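Long-range contacts in enoyl-CoA hydratase (Thermus thermophilus, PDB 1WZ8), which probably catalyses the reversible hydration of trans-2-enoyl-CoA to 3-hydroxyacyl-CoA, as a hexameric member of the crotonase family: residues E23-G28 against R61-V66; V108-K113 against E197-V202. All blocks are in the same frame, centred on the assembly; numbering follows the deposited sequence.

Interactions 1 and 2 lie on the same mixed sheet, their centres about 11 Å apart. Interaction 1 pairs strands 21-26 and 57-62 edge to edge, whereas interaction 2 lays helix 195-207 against strand 107-111, the next strand beyond 57-62, as plain packing. Two polar contacts tie them where these strands run out: R61 NE forms a salt bridge with E112 OE1 at 3.0 Å, and K113 NZ is placed for a probable hydrogen bond to G65 O at 2.7 Å. In crotonases the oxyanion-hole N-H groups come from the loop after the first of these strands, 57-62, and from the start of the helix following the second, probably so here too; the polar ties lie close in sequence to both.

Interaction 1 of 2, residues E23-G28 against R61-V66; sequences EITFRG and RGEGGV
F26 lays one face of its ring over G62, whose CA stands 3.8 Å from the F26 ring centroid and 13° off its normal, a CH-pi contact. F26 CG sits between the backbone N and the carbonyl carbon (chi1 56°), which swings the ring over the neighbouring strand. G62, lacking a side chain, lets the ring lie this close. An alanine at F26 is likely to open a gap above G62 and take from L38 and L42 the ring they pack on. Both leucines lie on helix 36-49, the linker of this beta-alpha-beta crossover, whose parallel strands are joined by R61 N to I24 O (3.1 Å) and F26 N to R61 O (3.0 Å); E63 N to F26 O (2.8 Å) follows. T25 and R61 occupy the opposite face, where T25 CG2, anti to the backbone N, lies against E63 CB (3.9 Å). R61 NH1 meets a water in the guanidinium plane (2.6 Å), which donates to E23 OE2, while R61 NE pairs with E112. Beyond the strands, R27 and E63 run side by side, guanidinium and carboxylate planes 88° apart; E63 OE2 meets R27 NE at the guanidinium edge (2.6 Å), a salt bridge whose hydrogen bond is weak.

Interaction 2 of 2, residues V108-K113 against E197-V202; sequences VAAVEK and EKALEV
A110 and A199 meet methyl to methyl, their CB atoms 3.6 Å apart, where segments 108-113 and 197-202 come closest. Having nothing beyond CB, the two alanines allow the axes of segments 108-111 and 197-202 to approach to 7.8 Å while running almost antiparallel, at 175°. V108, two residues back on the same face of the strand, extends the tight zone. Its CG1, anti to the backbone N (chi1 179°), reaches toward the helix, against A199, 3.7 Å from the carbonyl oxygen A199 O and 4.1 Å from A199 CB. The other branch, V108 CG2, meets V202 CG1 at 4.0 Å, the two valines crossing obliquely one helical turn on from A199. All five touching residues are buried, and the side chains that meet are apolar. The solvent side is different in kind. E197 and E201 are exposed on the helix, and K198 NZ reaches one turn along to E201 OE2 (3.1 Å), a salt bridge entered from above the carboxylate plane. It staples the helix to itself and adds nothing to the strand contact. Past A110 the chain draws away from segment 197-202, although E112 still packs on V195 and Y196 at the start of the helix. The helix thus rides on the middle of the sheet: A199 touches L59 on one flanking strand, 57-62, and V130 on the other, 128-132, while V202 packs on I128 and, across a subunit interface, on L171 of a second subunit.

Interaction 1 of 2, residues E23-G28 against R61-V66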
loop_
_atom_site.group_PDB
_atom_site.type_symbol
_atom_site.label_atom_id
_atom_site.label_comp_id
_atom_site.label_asym_id
_atom_site.label_seq_id
_atom_site.Cartn_x
_atom_site.Cartn_y
_atom_site.Cartn_z
ATOM N N GLU A 23 36.069 -1.797 0.939
ATOM C CA GLU A 23 35.892 -1.970 2.368
ATOM C C GLU A 23 35.924 -0.627 3.077
ATOM O O GLU A 23 36.871 0.140 2.926
ATOM C CB GLU A 23 36.998 -2.862 2.926
ATOM C CG GLU A 23 36.893 -3.097 4.413
ATOM C CD GLU A 23 38.114 -3.782 4.968
ATOM O OE1 GLU A 23 39.201 -3.169 4.946
ATOM O OE2 GLU A 23 37.988 -4.934 5.422
ATOM N N ILE A 24 34.877 -0.345 3.843
ATOM C CA ILE A 24 34.795 0.900 4.592
ATOM C C ILE A 24 34.895 0.569 6.076
ATOM O O ILE A 24 34.016 -0.092 6.630
ATOM C CB ILE A 24 33.460 1.633 4.344
ATOM C CG1 ILE A 24 33.287 1.924 2.850
ATOM C CG2 ILE A 24 33.433 2.940 5.134
ATOM C CD1 ILE A 24 32.019 2.706 2.525
ATOM N N THR A 25 35.981 1.013 6.704
ATOM C CA THR A 25 36.207 0.787 8.125
ATOM C C THR A 25 35.938 2.099 8.848
ATOM O O THR A 25 36.510 3.130 8.499
ATOM C CB THR A 25 37.675 0.359 8.409
ATOM O OG1 THR A 25 37.957 -0.878 7.741
ATOM C CG2 THR A 25 37.895 0.175 9.902
ATOM N N PHE A 26 35.067 2.075 9.848
ATOM C CA PHE A 26 34.766 3.298 10.574
ATOM C C PHE A 26 35.303 3.242 11.991
ATOM O O PHE A 26 35.344 2.181 12.622
ATOM C CB PHE A 26 33.258 3.577 10.561
ATOM C CG PHE A 26 32.421 2.459 11.110
ATOM C CD1 PHE A 26 32.156 2.374 12.471
ATOM C CD2 PHE A 26 31.873 1.504 10.259
ATOM C CE1 PHE A 26 31.350 1.355 12.979
ATOM C CE2 PHE A 26 31.069 0.482 10.753
ATOM C CZ PHE A 26 30.804 0.408 12.113
ATOM N N ARG A 27 35.728 4.400 12.479
ATOM C CA ARG A 27 36.309 4.512 13.807
ATOM C C ARG A 27 35.581 5.571 14.625
ATOM O O ARG A 27 35.528 6.733 14.232
ATOM C CB ARG A 27 37.786 4.886 13.660
ATOM C CG ARG A 27 38.623 4.826 14.923
ATOM C CD ARG A 27 40.054 5.235 14.590
ATOM N NE ARG A 27 40.998 4.916 15.658
ATOM C CZ ARG A 27 40.956 5.438 16.878
ATOM N NH1 ARG A 27 40.010 6.312 17.195
ATOM N NH2 ARG A 27 41.861 5.089 17.782
ATOM N N GLY A 28 35.013 5.159 15.754
ATOM C CA GLY A 28 34.312 6.094 16.620
ATOM C C GLY A 28 35.017 6.158 17.963
ATOM O O GLY A 28 36.240 6.048 18.022
ATOM N N ARG A 61 32.896 -2.466 8.256
ATOM C CA ARG A 61 33.524 -3.021 9.446
ATOM C C ARG A 61 33.914 -1.887 10.377
ATOM O O ARG A 61 34.301 -0.807 9.927
ATOM C CB ARG A 61 34.776 -3.823 9.077
ATOM C CG ARG A 61 35.396 -4.565 10.253
ATOM C CD ARG A 61 36.752 -5.183 9.908
ATOM N NE ARG A 61 37.173 -6.149 10.926
ATOM C CZ ARG A 61 38.306 -6.846 10.878
ATOM N NH1 ARG A 61 39.144 -6.687 9.862
ATOM N NH2 ARG A 61 38.596 -7.708 11.842
ATOM N N GLY A 62 33.795 -2.130 11.678
ATOM C CA GLY A 62 34.169 -1.121 12.650
ATOM C C GLY A 62 35.612 -1.374 13.027
ATOM O O GLY A 62 36.068 -2.516 12.990
ATOM N N GLU A 63 36.343 -0.326 13.379
ATOM C CA GLU A 63 37.741 -0.490 13.750
ATOM C C GLU A 63 37.844 -1.105 15.142
ATOM O O GLU A 63 36.918 -1.002 15.944
ATOM C CB GLU A 63 38.454 0.863 13.737
ATOM C CG GLU A 63 39.967 0.756 13.807
ATOM C CD GLU A 63 40.561 1.643 14.875
ATOM O OE1 GLU A 63 40.248 1.428 16.065
ATOM O OE2 GLU A 63 41.341 2.554 14.525
ATOM N N GLY A 64 38.971 -1.755 15.419
ATOM C CA GLY A 64 39.176 -2.353 16.727
ATOM C C GLY A 64 38.429 -3.645 17.005
ATOM O O GLY A 64 38.268 -4.028 18.165
ATOM N N GLY A 65 37.971 -4.316 15.955
ATOM C CA GLY A 65 37.253 -5.568 16.130
ATOM C C GLY A 65 35.876 -5.446 16.758
ATOM O O GLY A 65 35.410 -6.365 17.434
ATOM N N VAL A 66 35.221 -4.311 16.545
ATOM C CA VAL A 66 33.886 -4.093 17.089
ATOM C C VAL A 66 33.124 -3.238 16.092
ATOM O O VAL A 66 33.701 -2.337 15.485
ATOM C CB VAL A 66 33.941 -3.371 18.459
ATOM C CG1 VAL A 66 34.561 -1.993 18.303
ATOM C CG2 VAL A 66 32.544 -3.265 19.048
HETATM O O HOH W 1 39.607 -5.035 7.957
#

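Interaction 2 of 2, residues V108-K113 against E197-V202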
loop_
_atom_site.group_PDB
_atom_site.type_symbol
_atom_site.label_atom_id
_atom_site.label_comp_id
_atom_site.label_asym_id
_atom_site.label_seq_id
_atom_site.Cartn_x
_atom_site.Cartn_y
_atom_site.Cartn_z
ATOM N N VAL A 108 27.712 -5.600 2.541
ATOM C CA VAL A 108 27.881 -6.640 3.539
ATOM C C VAL A 108 28.424 -6.004 4.814
ATOM O O VAL A 108 29.281 -5.125 4.752
ATOM C CB VAL A 108 28.901 -7.707 3.070
ATOM C CG1 VAL A 108 29.079 -8.773 4.150
ATOM C CG2 VAL A 108 28.440 -8.335 1.759
ATOM N N ALA A 109 27.919 -6.440 5.960
ATOM C CA ALA A 109 28.389 -5.909 7.232
ATOM C C ALA A 109 29.038 -7.004 8.070
ATOM O O ALA A 109 28.457 -8.069 8.271
ATOM C CB ALA A 109 27.231 -5.284 8.002
ATOM N N ALA A 110 30.256 -6.745 8.540
ATOM C CA ALA A 110 30.967 -7.698 9.391
ATOM C C ALA A 110 30.672 -7.201 10.799
ATOM O O ALA A 110 31.404 -6.377 11.345
ATOM C CB ALA A 110 32.466 -7.652 9.107
ATOM N N VAL A 111 29.588 -7.703 11.377
ATOM C CA VAL A 111 29.149 -7.269 12.699
ATOM C C VAL A 111 29.867 -7.994 13.832
ATOM O O VAL A 111 29.461 -9.073 14.257
ATOM C CB VAL A 111 27.631 -7.458 12.832
ATOM C CG1 VAL A 111 27.103 -6.665 14.011
ATOM C CG2 VAL A 111 26.948 -7.023 11.535
ATOM N N GLU A 112 30.928 -7.366 14.324
ATOM C CA GLU A 112 31.741 -7.926 15.393
ATOM C C GLU A 112 31.377 -7.418 16.782
ATOM O O GLU A 112 31.248 -6.215 16.998
ATOM C CB GLU A 112 33.219 -7.615 15.135
ATOM C CG GLU A 112 33.775 -8.174 13.838
ATOM C CD GLU A 112 35.169 -7.654 13.541
ATOM O OE1 GLU A 112 35.311 -6.439 13.276
ATOM O OE2 GLU A 112 36.127 -8.456 13.579
ATOM N N LYS A 113 31.210 -8.358 17.709
ATOM C CA LYS A 113 30.924 -8.073 19.114
ATOM C C LYS A 113 29.686 -7.287 19.520
ATOM O O LYS A 113 28.921 -7.746 20.364
ATOM C CB LYS A 113 32.136 -7.394 19.758
ATOM C CG LYS A 113 33.412 -8.214 19.702
ATOM C CD LYS A 113 34.520 -7.543 20.491
ATOM C CE LYS A 113 35.823 -8.321 20.365
ATOM N NZ LYS A 113 36.244 -8.421 18.941
ATOM N N GLU A 197 36.413 -12.662 8.401
ATOM C CA GLU A 197 36.799 -13.606 7.355
ATOM C C GLU A 197 35.620 -14.053 6.492
ATOM O O GLU A 197 35.714 -14.063 5.261
ATOM C CB GLU A 197 37.473 -14.833 7.980
ATOM C CG GLU A 197 37.694 -15.987 7.021
ATOM C CD GLU A 197 38.432 -17.144 7.670
ATOM O OE1 GLU A 197 39.609 -16.955 8.042
ATOM O OE2 GLU A 197 37.836 -18.235 7.814
ATOM N N LYS A 198 34.516 -14.433 7.134
ATOM C CA LYS A 198 33.331 -14.888 6.408
ATOM C C LYS A 198 32.666 -13.723 5.680
ATOM O O LYS A 198 32.196 -13.874 4.555
ATOM C CB LYS A 198 32.327 -15.527 7.374
ATOM C CG LYS A 198 31.056 -16.059 6.714
ATOM C CD LYS A 198 31.355 -17.219 5.760
ATOM C CE LYS A 198 30.081 -17.793 5.153
ATOM N NZ LYS A 198 30.354 -18.957 4.255
ATOM N N ALA A 199 32.618 -12.563 6.324
ATOM C CA ALA A 199 32.004 -11.400 5.694
ATOM C C ALA A 199 32.757 -11.041 4.416
ATOM O O ALA A 199 32.153 -10.722 3.392
ATOM C CB ALA A 199 32.000 -10.219 6.657
ATOM N N LEU A 200 34.083 -11.095 4.475
ATOM C CA LEU A 200 34.901 -10.781 3.307
ATOM C C LEU A 200 34.647 -11.809 2.204
ATOM O O LEU A 200 34.559 -11.463 1.024
ATOM C CB LEU A 200 36.388 -10.769 3.692
ATOM C CG LEU A 200 37.363 -10.469 2.550
ATOM C CD1 LEU A 200 37.012 -9.129 1.913
ATOM C CD2 LEU A 200 38.790 -10.470 3.079
ATOM N N GLU A 201 34.521 -13.074 2.591
ATOM C CA GLU A 201 34.260 -14.146 1.635
ATOM C C GLU A 201 32.934 -13.882 0.911
ATOM O O GLU A 201 32.814 -14.067 -0.311
ATOM C CB GLU A 201 34.190 -15.486 2.370
ATOM C CG GLU A 201 33.907 -16.680 1.469
ATOM C CD GLU A 201 33.582 -17.935 2.260
ATOM O OE1 GLU A 201 34.404 -18.338 3.112
ATOM O OE2 GLU A 201 32.501 -18.517 2.028
ATOM N N VAL A 202 31.934 -13.459 1.678
ATOM C CA VAL A 202 30.623 -13.155 1.120
ATOM C C VAL A 202 30.745 -11.981 0.154
ATOM O O VAL A 202 30.234 -12.024 -0.968
ATOM C CB VAL A 202 29.616 -12.798 2.244
ATOM C CG1 VAL A 202 28.295 -12.340 1.638
ATOM C CG2 VAL A 202 29.384 -14.015 3.136
#